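Local coordinates for pseudouridine synthase (PDB 2AUS), which probably converts particular uridines in RNA to pseudouridine, as the archaeal Cbf5 member of the TruB family of pseudouridine synthases, at residues Glu122-Ala127 with Leu189-Gly194; Ile289-Asp294 with Asp328-Leu333. All coordinates share one frame; numbering follows the deposited sequence.

In the fold
Contacts 1 and 2 lie on opposite sides of the chain's centre, their centres 55 Å apart and their nearest atoms about 40 Å from each other, so neither touches the other. They follow in series along the chain. Contact 1, 33 Å from the chain's centre, sets helix 122-131 beside the end of helix 180-191, next to an antiparallel sheet. Contact 2, at 22 Å, joins the turn at the end of strand 286-291 to the C-terminal tail at 328-333. Contact 2 thus ties the tail to the PUA domain, a common RNA-binding module, while contact 1 lies in the TruB-type synthase part.

Contact 1 (Glu122-Ala127 with Leu189-Gly194); sequences EDKIRA and LALGVG
Lys124 and Leu191 meet without any flat side-chain group between them; on helix 122-131 the guanidinium of Arg126 has Glu122 CG at its edge, in its plane. One turn apart on that helix, Arg126 NH1 and Glu122 OE2 form a salt bridge of 2.9 Å, whose hydrogen bond is weak because it is bent to 124°. Arg126 starts out from the helix away from 189-194.

Toward the other helix goes Lys124. Its CG is anti to the backbone N (chi1 -172°) and the rest of the chain is fully extended, which carries the ammonium across to the last turn of helix 180-191. There Lys124 NZ gives a weak hydrogen bond of 3.4 Å to Leu191 O. A positive charge beside carbonyl groups at a helix C-terminus is probably favourable, though the length makes this a loose hold. Nearer the backbone of 122-127, Leu191 CD2 comes to 4.2 Å from Ile125 CA and to 4.4 Å from Lys124 CG, so one methyl touches both the helix backbone and the foot of the lysine. The closest pair of CA atoms is that of Ile125 and Leu191, 7.2 Å apart.

Gly192 ends the helix with a positive phi of 83°, where a CB would press on the preceding carbonyl O. Ile125, Leu191 and Val193 all also rest on Leu116 of strand 108-116 and on Val120. The arrangement is that of two helices packed beside an antiparallel sheet in the alpha+beta fold of TruB-type pseudouridine synthases, one of them ending at a glycine.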
loop_
_atom_site.group_PDB
_atom_site.type_symbol
_atom_site.label_atom_id
_atom_site.label_comp_id
_atom_site.label_asym_id
_atom_site.label_seq_id
_atom_site.Cartn_x
_atom_site.Cartn_y
_atom_site.Cartn_z
ATOM N N GLU A 122 11.714 34.710 -9.373
ATOM C CA GLU A 122 10.946 34.678 -8.137
ATOM C C GLU A 122 9.983 35.857 -8.004
ATOM O O GLU A 122 8.871 35.704 -7.497
ATOM C CB GLU A 122 11.891 34.639 -6.934
ATOM C CG GLU A 122 11.170 34.475 -5.607
ATOM C CD GLU A 122 12.117 34.333 -4.426
ATOM O OE1 GLU A 122 12.931 33.380 -4.420
ATOM O OE2 GLU A 122 12.037 35.173 -3.501
ATOM N N ASP A 123 10.412 37.030 -8.458
ATOM C CA ASP A 123 9.585 38.232 -8.388
ATOM C C ASP A 123 8.333 38.095 -9.252
ATOM O O ASP A 123 7.250 38.544 -8.872
ATOM C CB ASP A 123 10.391 39.457 -8.840
ATOM C CG ASP A 123 11.000 39.280 -10.224
ATOM O OD1 ASP A 123 11.858 38.383 -10.387
ATOM O OD2 ASP A 123 10.619 40.036 -11.147
ATOM N N LYS A 124 8.489 37.472 -10.415
ATOM C CA LYS A 124 7.374 37.274 -11.331
ATOM C C LYS A 124 6.366 36.282 -10.742
ATOM O O LYS A 124 5.155 36.523 -10.767
ATOM C CB LYS A 124 7.889 36.765 -12.675
ATOM C CG LYS A 124 6.829 36.701 -13.760
ATOM C CD LYS A 124 7.404 36.167 -15.060
ATOM C CE LYS A 124 6.320 35.981 -16.113
ATOM N NZ LYS A 124 6.853 35.308 -17.333
ATOM N N ILE A 125 6.867 35.172 -10.205
ATOM C CA ILE A 125 5.997 34.163 -9.607
ATOM C C ILE A 125 5.112 34.786 -8.532
ATOM O O ILE A 125 3.903 34.552 -8.505
ATOM C CB ILE A 125 6.803 33.015 -8.954
ATOM C CG1 ILE A 125 7.713 32.349 -9.990
ATOM C CG2 ILE A 125 5.844 31.980 -8.368
ATOM C CD1 ILE A 125 8.572 31.229 -9.428
ATOM N N ARG A 126 5.717 35.572 -7.648
ATOM C CA ARG A 126 4.973 36.214 -6.570
ATOM C C ARG A 126 3.915 37.195 -7.057
ATOM O O ARG A 126 2.840 37.293 -6.467
ATOM C CB ARG A 126 5.923 36.936 -5.612
ATOM C CG ARG A 126 6.597 36.018 -4.605
ATOM C CD ARG A 126 6.958 36.777 -3.336
ATOM N NE ARG A 126 7.258 35.875 -2.228
ATOM C CZ ARG A 126 8.327 35.089 -2.175
ATOM N NH1 ARG A 126 9.205 35.097 -3.168
ATOM N NH2 ARG A 126 8.515 34.289 -1.130
ATOM N N ALA A 127 4.218 37.917 -8.132
ATOM C CA ALA A 127 3.278 38.891 -8.672
ATOM C C ALA A 127 2.087 38.213 -9.337
ATOM O O ALA A 127 0.942 38.619 -9.136
ATOM C CB ALA A 127 3.984 39.803 -9.670
ATOM N N LEU A 189 -0.114 28.661 -16.937
ATOM C CA LEU A 189 -0.403 29.294 -18.224
ATOM C C LEU A 189 -0.064 30.771 -18.155
ATOM O O LEU A 189 0.481 31.334 -19.098
ATOM C CB LEU A 189 -1.881 29.126 -18.596
ATOM C CG LEU A 189 -2.321 27.745 -19.097
ATOM C CD1 LEU A 189 -3.823 27.751 -19.347
ATOM C CD2 LEU A 189 -1.566 27.389 -20.373
ATOM N N ALA A 190 -0.384 31.390 -17.023
ATOM C CA ALA A 190 -0.114 32.806 -16.815
ATOM C C ALA A 190 1.388 33.081 -16.787
ATOM O O ALA A 190 1.840 34.128 -17.248
ATOM C CB ALA A 190 -0.757 33.272 -15.516
ATOM N N LEU A 191 2.156 32.140 -16.242
ATOM C CA LEU A 191 3.609 32.285 -16.164
ATOM C C LEU A 191 4.245 32.003 -17.515
ATOM O O LEU A 191 5.419 32.303 -17.734
ATOM C CB LEU A 191 4.185 31.332 -15.114
ATOM C CG LEU A 191 3.856 31.680 -13.666
ATOM C CD1 LEU A 191 4.413 30.609 -12.750
ATOM C CD2 LEU A 191 4.443 33.039 -13.317
ATOM N N GLY A 192 3.463 31.410 -18.412
ATOM C CA GLY A 192 3.949 31.100 -19.745
ATOM C C GLY A 192 4.733 29.809 -19.869
ATOM O O GLY A 192 4.891 29.285 -20.973
ATOM N N VAL A 193 5.212 29.278 -18.746
ATOM C CA VAL A 193 6.004 28.049 -18.762
ATOM C C VAL A 193 5.215 26.775 -18.474
ATOM O O VAL A 193 5.661 25.671 -18.797
ATOM C CB VAL A 193 7.156 28.136 -17.748
ATOM C CG1 VAL A 193 7.989 29.371 -18.030
ATOM C CG2 VAL A 193 6.603 28.174 -16.323
ATOM N N GLY A 194 4.042 26.925 -17.871
ATOM C CA GLY A 194 3.243 25.760 -17.545
ATOM C C GLY A 194 3.615 25.255 -16.160
ATOM O O GLY A 194 4.756 25.411 -15.721
#

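Contact 2 (Ile289-Asp294 with Asp328-Leu333); sequences IMTLKD and DWYPKL
Lys293 NZ is gripped by several oxygens: it donates to Tyr330 OH at 2.9 Å, and is also hydrogen-bonded to Thr27 OG1, Asn28 O and Trp31 O. Four oxygens round three N-H groups mean that the bonds are shared or unequal. The lysine chain runs extended and then bends at its end (chi4 62°), which turns the ammonium onto the tyrosine hydroxyl; on the way Lys293 CD passes 3.6 Å from Tyr330 OH. The two side chains cross at a slant, and NZ approaches the ring obliquely as well.

Thr291 meets the same end of the tyrosine, its CB 3.7 Å from Tyr330 OH and its methyl CG2 3.9 Å from Tyr330 CE2. Thr291 starts the turn at the end of strand 286-291 of the PUA domain, which leads toward strand 296-302. This type I beta turn runs from Thr291 to Asp294, closed by Asp294 N to Thr291 O at 2.9 Å; at its start Lys293 N donates to Thr291 OG1 at 3.0 Å with an angle of 148°, an ST turn. The threonine hydroxyl sits between its backbone N and carbonyl carbon (chi1 66°), where it can accept from Lys293 N.

Glu295 OE1 is hydrogen-bonded to both Thr291 OG1 and Tyr330 OH. A phenylalanine in place of Tyr330 would probably cost Lys293 NZ one of its four oxygens and leave Glu295 OE1 with only the threonine hydroxyl of the two. Val260 of helix 257-264 touches both Thr291 and Tyr330.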
loop_
_atom_site.group_PDB
_atom_site.type_symbol
_atom_site.label_atom_id
_atom_site.label_comp_id
_atom_site.label_asym_id
_atom_site.label_seq_id
_atom_site.Cartn_x
_atom_site.Cartn_y
_atom_site.Cartn_z
ATOM N N ILE A 289 -31.083 23.573 12.520
ATOM C CA ILE A 289 -32.085 23.751 13.561
ATOM C C ILE A 289 -31.485 23.166 14.833
ATOM O O ILE A 289 -31.074 22.006 14.850
ATOM C CB ILE A 289 -33.367 22.986 13.237
ATOM C CG1 ILE A 289 -33.966 23.509 11.921
ATOM C CG2 ILE A 289 -34.334 23.093 14.412
ATOM C CD1 ILE A 289 -35.249 22.827 11.536
ATOM N N MET A 290 -31.453 23.963 15.896
ATOM C CA MET A 290 -30.834 23.530 17.140
ATOM C C MET A 290 -31.773 23.526 18.327
ATOM O O MET A 290 -32.736 24.296 18.372
ATOM C CB MET A 290 -29.664 24.466 17.482
ATOM C CG MET A 290 -28.697 24.783 16.330
ATOM S SD MET A 290 -27.744 23.409 15.678
ATOM C CE MET A 290 -26.538 23.150 16.962
ATOM N N THR A 291 -31.475 22.674 19.303
ATOM C CA THR A 291 -32.271 22.651 20.520
ATOM C C THR A 291 -31.643 23.744 21.381
ATOM O O THR A 291 -30.561 24.257 21.060
ATOM C CB THR A 291 -32.110 21.361 21.338
ATOM O OG1 THR A 291 -30.762 21.292 21.828
ATOM C CG2 THR A 291 -32.445 20.115 20.512
ATOM N N LEU A 292 -32.302 24.070 22.488
ATOM C CA LEU A 292 -31.790 25.082 23.398
ATOM C C LEU A 292 -30.509 24.628 24.104
ATOM O O LEU A 292 -29.879 25.413 24.808
ATOM C CB LEU A 292 -32.870 25.467 24.420
ATOM C CG LEU A 292 -34.039 26.186 23.732
ATOM C CD1 LEU A 292 -35.180 26.489 24.708
ATOM C CD2 LEU A 292 -33.499 27.458 23.117
ATOM N N LYS A 293 -30.123 23.369 23.920
ATOM C CA LYS A 293 -28.890 22.863 24.523
ATOM C C LYS A 293 -27.814 22.822 23.443
ATOM O O LYS A 293 -26.759 22.236 23.630
ATOM C CB LYS A 293 -29.096 21.456 25.090
ATOM C CG LYS A 293 -30.142 21.362 26.198
ATOM C CD LYS A 293 -30.156 19.954 26.804
ATOM C CE LYS A 293 -31.318 19.782 27.784
ATOM N NZ LYS A 293 -32.645 19.941 27.107
ATOM N N ASP A 294 -28.092 23.462 22.314
ATOM C CA ASP A 294 -27.169 23.493 21.183
ATOM C C ASP A 294 -26.917 22.133 20.522
ATOM O O ASP A 294 -25.835 21.880 19.987
ATOM C CB ASP A 294 -25.850 24.155 21.598
ATOM C CG ASP A 294 -26.048 25.615 22.013
ATOM O OD1 ASP A 294 -26.859 26.315 21.358
ATOM O OD2 ASP A 294 -25.399 26.064 22.984
ATOM N N ASP A 328 -36.785 9.865 20.599
ATOM C CA ASP A 328 -36.812 9.646 22.046
ATOM C C ASP A 328 -36.181 10.688 22.976
ATOM O O ASP A 328 -36.477 10.699 24.172
ATOM C CB ASP A 328 -36.196 8.270 22.339
ATOM C CG ASP A 328 -36.264 7.892 23.813
ATOM O OD1 ASP A 328 -35.272 8.155 24.540
ATOM O OD2 ASP A 328 -37.318 7.339 24.231
ATOM N N TRP A 329 -35.317 11.555 22.457
ATOM C CA TRP A 329 -34.676 12.549 23.308
ATOM C C TRP A 329 -35.647 13.603 23.812
ATOM O O TRP A 329 -35.610 13.961 24.979
ATOM C CB TRP A 329 -33.498 13.200 22.577
ATOM C CG TRP A 329 -32.337 12.252 22.391
ATOM C CD1 TRP A 329 -32.311 10.910 22.681
ATOM C CD2 TRP A 329 -31.053 12.566 21.837
ATOM N NE1 TRP A 329 -31.096 10.375 22.333
ATOM C CE2 TRP A 329 -30.307 11.367 21.805
ATOM C CE3 TRP A 329 -30.467 13.739 21.345
ATOM C CZ2 TRP A 329 -28.999 11.310 21.321
ATOM C CZ3 TRP A 329 -29.166 13.681 20.861
ATOM C CH2 TRP A 329 -28.451 12.470 20.847
ATOM N N TYR A 330 -36.508 14.100 22.931
ATOM C CA TYR A 330 -37.512 15.100 23.304
ATOM C C TYR A 330 -38.823 14.458 22.857
ATOM O O TYR A 330 -39.423 14.848 21.855
ATOM C CB TYR A 330 -37.270 16.417 22.556
ATOM C CG TYR A 330 -36.019 17.150 22.999
ATOM C CD1 TYR A 330 -36.101 18.259 23.844
ATOM C CD2 TYR A 330 -34.755 16.732 22.578
ATOM C CE1 TYR A 330 -34.955 18.936 24.257
ATOM C CE2 TYR A 330 -33.600 17.398 22.988
ATOM C CZ TYR A 330 -33.712 18.499 23.831
ATOM O OH TYR A 330 -32.589 19.143 24.282
ATOM N N PRO A 331 -39.291 13.470 23.619
ATOM C CA PRO A 331 -40.522 12.731 23.321
ATOM C C PRO A 331 -41.832 13.486 23.281
ATOM O O PRO A 331 -42.037 14.447 24.023
ATOM C CB PRO A 331 -40.538 11.666 24.409
ATOM C CG PRO A 331 -40.026 12.433 25.587
ATOM C CD PRO A 331 -38.825 13.165 24.986
ATOM N N LYS A 332 -42.718 13.044 22.396
ATOM C CA LYS A 332 -44.051 13.612 22.332
ATOM C C LYS A 332 -44.804 12.834 23.402
ATOM O O LYS A 332 -44.798 11.597 23.400
ATOM C CB LYS A 332 -44.700 13.368 20.970
ATOM C CG LYS A 332 -44.282 14.351 19.903
ATOM C CD LYS A 332 -45.198 14.243 18.706
ATOM C CE LYS A 332 -44.783 15.185 17.598
ATOM N NZ LYS A 332 -45.710 15.068 16.439
ATOM N N LEU A 333 -45.421 13.552 24.329
ATOM C CA LEU A 333 -46.169 12.925 25.408
ATOM C C LEU A 333 -47.625 13.372 25.337
ATOM O O LEU A 333 -47.923 14.559 25.473
ATOM C CB LEU A 333 -45.567 13.323 26.755
ATOM C CG LEU A 333 -44.074 13.028 26.918
ATOM C CD1 LEU A 333 -43.547 13.663 28.200
ATOM C CD2 LEU A 333 -43.860 11.520 26.937
#